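Local coordinates for B12-binding domain-containing protein (Kitasatospora setae, PDB 6WTE) that binds cobalamin and a [4Fe-4S] cluster and acts as a methyltransferase of the radical S-adenosylmethionine class, working by non-radical catalysis, at residues 244-257 against 277-291. Residues are numbered along the deposited sequence; the frame is centred on the assembly and turned at random.
Sequences YGQRELASVVDEME and SIAHAKNLLREIVRR. With EDO (1,2-ethanediol), chain G.
The imidazole of His280 is sandwiched between Leu249, whose CD2 lies over one face, 3.8 Å from the ring centroid, and the aliphatic part of Gln246 on the opposite face. At the ring's edge, His280 NE2 donates a nearly straight bond (167°) to Arg247 O at 2.9 Å, in both the ring and carbonyl planes. Two faces and one edge thus fix the ring's rotation, and the bond ties helix 278-291 to the residue just before Glu248, the N-cap of helix 249-257. Gln246 runs out straight (chi2 177°) and carries its amide past the ring, so that NE2 reaches Ser277 OG (2.8 Å) in a rather bent bond. Ser277 CB in turn sits over the centre of the Tyr244 ring, a CH-pi contact.

At the other end lies the guanidinium of Arg291, with Val253 CG1 on one face, while carboxylates crowd its edge: NH1 and NH2 both grip Asp254 OD1, NH1 also meets Glu257 OE1 (2.9 Å), and NE points straight at Glu287 OE2 (3.0 Å). Glu287 is shared with Arg290, and Glu257 OE1 also with Asn298, making an extended network where the arginines probably offset the charge of the gathered carboxylates.

Between these ends the contact is mainly apolar. Val253 is a knob among Leu284, Glu287, Ile288 and Arg291, its CG2 3.6 Å from Leu284 CD1; Met256 CE reaches Ile288 CD1. The axes of helices 249-257 and 278-291 approach to 9.8 Å and cross at -51°. Strand 266-269 joins these two helices and pairs in parallel with strand 219-221, against which Val252 and Met256 also pack: neighbouring outer helices of the partial (beta/alpha)6 barrel characteristic of the radical SAM core, with Tyr244 near Cys227, a cluster ligand.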
loop_
_atom_site.group_PDB
_atom_site.type_symbol
_atom_site.label_atom_id
_atom_site.label_comp_id
_atom_site.label_asym_id
_atom_site.label_seq_id
_atom_site.Cartn_x
_atom_site.Cartn_y
_atom_site.Cartn_z
ATOM N N TYR A 244 7.469 11.299 -10.611
ATOM C CA TYR A 244 6.026 11.319 -10.818
ATOM C C TYR A 244 5.691 10.996 -12.267
ATOM O O TYR A 244 6.139 11.684 -13.191
ATOM C CB TYR A 244 5.446 12.668 -10.392
ATOM C CG TYR A 244 5.664 12.871 -8.916
ATOM C CD1 TYR A 244 4.996 12.080 -7.993
ATOM C CD2 TYR A 244 6.582 13.800 -8.445
ATOM C CE1 TYR A 244 5.214 12.225 -6.643
ATOM C CE2 TYR A 244 6.807 13.957 -7.086
ATOM C CZ TYR A 244 6.122 13.156 -6.193
ATOM O OH TYR A 244 6.330 13.289 -4.839
ATOM N N GLY A 245 4.923 9.929 -12.457
ATOM C CA GLY A 245 4.267 9.668 -13.723
ATOM C C GLY A 245 2.848 10.186 -13.615
ATOM O O GLY A 245 1.978 9.499 -13.079
ATOM N N GLN A 246 2.620 11.415 -14.078
ATOM C CA GLN A 246 1.334 12.078 -13.907
ATOM C C GLN A 246 0.361 11.622 -14.982
ATOM O O GLN A 246 0.692 11.622 -16.170
ATOM C CB GLN A 246 1.503 13.596 -13.982
ATOM C CG GLN A 246 2.411 14.196 -12.926
ATOM C CD GLN A 246 2.587 15.693 -13.100
ATOM O OE1 GLN A 246 2.220 16.257 -14.131
ATOM N NE2 GLN A 246 3.154 16.344 -12.092
ATOM N N ARG A 247 -0.850 11.261 -14.570
ATOM C CA ARG A 247 -1.879 10.919 -15.537
ATOM C C ARG A 247 -2.491 12.180 -16.129
ATOM O O ARG A 247 -2.548 13.235 -15.483
ATOM C CB ARG A 247 -2.979 10.076 -14.896
ATOM C CG ARG A 247 -2.527 8.751 -14.322
ATOM C CD ARG A 247 -3.722 8.005 -13.758
ATOM N NE ARG A 247 -4.701 7.701 -14.804
ATOM C CZ ARG A 247 -5.957 7.330 -14.577
ATOM N NH1 ARG A 247 -6.404 7.207 -13.333
ATOM N NH2 ARG A 247 -6.768 7.075 -15.597
ATOM N N GLU A 248 -2.959 12.058 -17.368
ATOM C CA GLU A 248 -3.702 13.139 -18.005
ATOM C C GLU A 248 -4.887 13.543 -17.140
ATOM O O GLU A 248 -5.673 12.695 -16.711
ATOM C CB GLU A 248 -4.192 12.699 -19.388
ATOM C CG GLU A 248 -3.110 12.469 -20.440
ATOM C CD GLU A 248 -2.492 13.753 -20.982
ATOM O OE1 GLU A 248 -2.189 14.678 -20.199
ATOM O OE2 GLU A 248 -2.309 13.837 -22.215
ATOM N N LEU A 249 -5.008 14.846 -16.884
ATOM C CA LEU A 249 -6.050 15.330 -15.985
ATOM C C LEU A 249 -7.431 14.913 -16.472
ATOM O O LEU A 249 -8.259 14.444 -15.684
ATOM C CB LEU A 249 -5.960 16.851 -15.868
ATOM C CG LEU A 249 -4.652 17.381 -15.277
ATOM C CD1 LEU A 249 -4.536 18.876 -15.535
ATOM C CD2 LEU A 249 -4.576 17.084 -13.795
ATOM N N ALA A 250 -7.684 15.045 -17.774
ATOM C CA ALA A 250 -8.996 14.689 -18.304
ATOM C C ALA A 250 -9.294 13.206 -18.121
ATOM O O ALA A 250 -10.449 12.833 -17.887
ATOM C CB ALA A 250 -9.087 15.067 -19.780
ATOM N N SER A 251 -8.271 12.350 -18.221
ATOM C CA SER A 251 -8.492 10.916 -18.054
ATOM C C SER A 251 -8.822 10.574 -16.608
ATOM O O SER A 251 -9.714 9.756 -16.349
ATOM C CB SER A 251 -7.265 10.129 -18.521
ATOM O OG SER A 251 -7.020 10.345 -19.903
ATOM N N VAL A 252 -8.108 11.180 -15.655
ATOM C CA VAL A 252 -8.406 10.948 -14.241
ATOM C C VAL A 252 -9.844 11.343 -13.929
ATOM O O VAL A 252 -10.596 10.580 -13.312
ATOM C CB VAL A 252 -7.418 11.715 -13.343
ATOM C CG1 VAL A 252 -7.705 11.421 -11.888
ATOM C CG2 VAL A 252 -5.987 11.337 -13.675
ATOM N N VAL A 253 -10.249 12.548 -14.341
ATOM C CA VAL A 253 -11.590 13.003 -13.991
ATOM C C VAL A 253 -12.650 12.190 -14.732
ATOM O O VAL A 253 -13.721 11.911 -14.180
ATOM C CB VAL A 253 -11.742 14.516 -14.239
ATOM C CG1 VAL A 253 -13.102 14.984 -13.755
ATOM C CG2 VAL A 253 -10.630 15.286 -13.513
ATOM N N ASP A 254 -12.379 11.794 -15.986
ATOM C CA ASP A 254 -13.284 10.878 -16.688
ATOM C C ASP A 254 -13.522 9.608 -15.877
ATOM O O ASP A 254 -14.660 9.130 -15.762
ATOM C CB ASP A 254 -12.713 10.486 -18.059
ATOM C CG ASP A 254 -12.970 11.521 -19.141
ATOM O OD1 ASP A 254 -13.607 12.563 -18.875
ATOM O OD2 ASP A 254 -12.538 11.264 -20.287
ATOM N N GLU A 255 -12.448 9.040 -15.323
ATOM C CA GLU A 255 -12.566 7.822 -14.527
ATOM C C GLU A 255 -13.368 8.057 -13.252
ATOM O O GLU A 255 -14.225 7.240 -12.893
ATOM C CB GLU A 255 -11.174 7.298 -14.188
ATOM C CG GLU A 255 -11.168 5.996 -13.418
ATOM C CD GLU A 255 -9.767 5.426 -13.301
ATOM O OE1 GLU A 255 -8.906 5.831 -14.108
ATOM O OE2 GLU A 255 -9.531 4.585 -12.412
ATOM N N MET A 256 -13.085 9.158 -12.546
ATOM C CA MET A 256 -13.859 9.494 -11.355
ATOM C C MET A 256 -15.325 9.694 -11.699
ATOM O O MET A 256 -16.207 9.281 -10.940
ATOM C CB MET A 256 -13.300 10.755 -10.697
ATOM C CG MET A 256 -11.871 10.601 -10.237
ATOM S SD MET A 256 -11.191 12.140 -9.600
ATOM C CE MET A 256 -12.062 12.268 -8.037
ATOM N N GLU A 257 -15.599 10.329 -12.840
ATOM C CA GLU A 257 -16.979 10.536 -13.257
ATOM C C GLU A 257 -17.660 9.206 -13.539
ATOM O O GLU A 257 -18.827 9.013 -13.184
ATOM C CB GLU A 257 -17.021 11.443 -14.490
ATOM C CG GLU A 257 -18.398 11.982 -14.828
ATOM C CD GLU A 257 -18.366 12.950 -15.991
ATOM O OE1 GLU A 257 -17.509 13.862 -15.989
ATOM O OE2 GLU A 257 -19.200 12.804 -16.906
ATOM N N SER A 277 3.775 16.821 -5.696
ATOM C CA SER A 277 3.493 17.261 -7.062
ATOM C C SER A 277 2.196 18.077 -7.059
ATOM O O SER A 277 1.165 17.687 -7.613
ATOM C CB SER A 277 3.417 16.065 -8.022
ATOM O OG SER A 277 3.614 16.461 -9.369
ATOM N N ILE A 278 2.264 19.222 -6.376
ATOM C CA ILE A 278 1.056 19.931 -5.963
ATOM C C ILE A 278 0.350 20.582 -7.144
ATOM O O ILE A 278 -0.883 20.715 -7.139
ATOM C CB ILE A 278 1.407 20.967 -4.874
ATOM C CG1 ILE A 278 0.148 21.703 -4.392
ATOM C CG2 ILE A 278 2.441 21.953 -5.389
ATOM C CD1 ILE A 278 -0.820 20.840 -3.595
ATOM N N ALA A 279 1.093 21.006 -8.166
ATOM C CA ALA A 279 0.451 21.689 -9.284
ATOM C C ALA A 279 -0.523 20.762 -9.999
ATOM O O ALA A 279 -1.617 21.185 -10.396
ATOM C CB ALA A 279 1.507 22.226 -10.253
ATOM N N HIS A 280 -0.147 19.489 -10.157
ATOM C CA HIS A 280 -1.047 18.504 -10.749
ATOM C C HIS A 280 -2.285 18.293 -9.882
ATOM O O HIS A 280 -3.407 18.219 -10.396
ATOM C CB HIS A 280 -0.294 17.187 -10.942
ATOM C CG HIS A 280 -1.071 16.136 -11.671
ATOM N ND1 HIS A 280 -1.787 15.157 -11.017
ATOM C CD2 HIS A 280 -1.202 15.880 -12.994
ATOM C CE1 HIS A 280 -2.347 14.356 -11.907
ATOM N NE2 HIS A 280 -2.005 14.772 -13.114
ATOM N N ALA A 281 -2.101 18.206 -8.563
ATOM C CA ALA A 281 -3.237 18.013 -7.670
ATOM C C ALA A 281 -4.210 19.181 -7.764
ATOM O O ALA A 281 -5.429 18.986 -7.858
ATOM C CB ALA A 281 -2.750 17.835 -6.231
ATOM N N LYS A 282 -3.685 20.411 -7.743
ATOM C CA LYS A 282 -4.551 21.581 -7.835
ATOM C C LYS A 282 -5.239 21.661 -9.194
ATOM O O LYS A 282 -6.420 22.012 -9.273
ATOM C CB LYS A 282 -3.759 22.855 -7.556
ATOM C CG LYS A 282 -3.434 23.032 -6.086
ATOM C CD LYS A 282 -2.660 24.317 -5.838
ATOM C CE LYS A 282 -2.558 24.608 -4.351
ATOM N NZ LYS A 282 -1.841 25.898 -4.095
ATOM N N ASN A 283 -4.527 21.334 -10.276
ATOM C CA ASN A 283 -5.168 21.315 -11.588
ATOM C C ASN A 283 -6.270 20.264 -11.651
ATOM O O ASN A 283 -7.320 20.482 -12.276
ATOM C CB ASN A 283 -4.129 21.050 -12.681
ATOM C CG ASN A 283 -3.289 22.266 -12.999
ATOM O OD1 ASN A 283 -3.703 23.400 -12.759
ATOM N ND2 ASN A 283 -2.101 22.037 -13.550
ATOM N N LEU A 284 -6.049 19.113 -11.014
ATOM C CA LEU A 284 -7.071 18.074 -10.973
ATOM C C LEU A 284 -8.323 18.563 -10.254
ATOM O O LEU A 284 -9.447 18.375 -10.736
ATOM C CB LEU A 284 -6.519 16.834 -10.280
ATOM C CG LEU A 284 -7.495 15.659 -10.316
ATOM C CD1 LEU A 284 -7.551 15.106 -11.727
ATOM C CD2 LEU A 284 -7.073 14.590 -9.325
ATOM N N LEU A 285 -8.147 19.177 -9.077
ATOM C CA LEU A 285 -9.292 19.669 -8.321
ATOM C C LEU A 285 -10.036 20.747 -9.098
ATOM O O LEU A 285 -11.273 20.755 -9.135
ATOM C CB LEU A 285 -8.831 20.193 -6.962
ATOM C CG LEU A 285 -8.203 19.114 -6.071
ATOM C CD1 LEU A 285 -7.565 19.746 -4.837
ATOM C CD2 LEU A 285 -9.235 18.068 -5.672
ATOM N N ARG A 286 -9.295 21.642 -9.755
ATOM C CA ARG A 286 -9.923 22.669 -10.579
ATOM C C ARG A 286 -10.799 22.051 -11.666
ATOM O O ARG A 286 -11.899 22.543 -11.938
ATOM C CB ARG A 286 -8.857 23.572 -11.201
ATOM C CG ARG A 286 -8.134 24.480 -10.205
ATOM C CD ARG A 286 -7.188 25.443 -10.914
ATOM N NE ARG A 286 -6.413 26.233 -9.960
ATOM C CZ ARG A 286 -5.128 26.030 -9.690
ATOM N NH1 ARG A 286 -4.456 25.069 -10.315
ATOM N NH2 ARG A 286 -4.511 26.795 -8.799
ATOM N N GLU A 287 -10.322 20.982 -12.310
ATOM C CA GLU A 287 -11.128 20.339 -13.344
ATOM C C GLU A 287 -12.365 19.673 -12.752
ATOM O O GLU A 287 -13.448 19.726 -13.350
ATOM C CB GLU A 287 -10.279 19.332 -14.123
ATOM C CG GLU A 287 -11.055 18.531 -15.160
ATOM C CD GLU A 287 -11.646 19.394 -16.260
ATOM O OE1 GLU A 287 -11.252 20.576 -16.395
ATOM O OE2 GLU A 287 -12.512 18.883 -17.001
ATOM N N ILE A 288 -12.232 19.051 -11.577
ATOM C CA ILE A 288 -13.391 18.450 -10.923
ATOM C C ILE A 288 -14.438 19.516 -10.628
ATOM O O ILE A 288 -15.637 19.333 -10.878
ATOM C CB ILE A 288 -12.971 17.721 -9.636
ATOM C CG1 ILE A 288 -12.071 16.523 -9.955
ATOM C CG2 ILE A 288 -14.201 17.270 -8.868
ATOM C CD1 ILE A 288 -11.502 15.881 -8.707
ATOM N N VAL A 289 -13.991 20.645 -10.081
ATOM C CA VAL A 289 -14.902 21.738 -9.757
ATOM C C VAL A 289 -15.557 22.277 -11.018
ATOM O O VAL A 289 -16.761 22.562 -11.039
ATOM C CB VAL A 289 -14.147 22.842 -8.995
ATOM C CG1 VAL A 289 -15.011 24.093 -8.868
ATOM C CG2 VAL A 289 -13.728 22.336 -7.631
ATOM N N ARG A 290 -14.779 22.407 -12.095
ATOM C CA ARG A 290 -15.323 22.956 -13.332
ATOM C C ARG A 290 -16.425 22.068 -13.891
ATOM O O ARG A 290 -17.467 22.569 -14.327
ATOM C CB ARG A 290 -14.214 23.132 -14.369
ATOM C CG ARG A 290 -14.688 23.785 -15.660
ATOM C CD ARG A 290 -13.718 23.558 -16.814
ATOM N NE ARG A 290 -13.691 22.162 -17.253
ATOM C CZ ARG A 290 -14.613 21.609 -18.037
ATOM N NH1 ARG A 290 -15.640 22.331 -18.466
ATOM N NH2 ARG A 290 -14.513 20.334 -18.392
ATOM N N ARG A 291 -16.229 20.747 -13.862
ATOM C CA ARG A 291 -17.266 19.850 -14.367
ATOM C C ARG A 291 -18.501 19.875 -13.479
ATOM O O ARG A 291 -19.633 19.858 -13.980
ATOM C CB ARG A 291 -16.729 18.427 -14.475
ATOM C CG ARG A 291 -15.663 18.251 -15.529
ATOM C CD ARG A 291 -15.520 16.796 -15.882
ATOM N NE ARG A 291 -14.306 16.549 -16.644
ATOM C CZ ARG A 291 -13.977 15.371 -17.158
ATOM N NH1 ARG A 291 -14.783 14.328 -16.994
ATOM N NH2 ARG A 291 -12.841 15.236 -17.826
HETATM C C1 EDO G . 5.339 19.789 -4.048
HETATM O O1 EDO G . 4.940 19.757 -5.422
HETATM C C2 EDO G . 6.556 18.884 -3.871
HETATM O O2 EDO G . 6.237 17.557 -4.320
#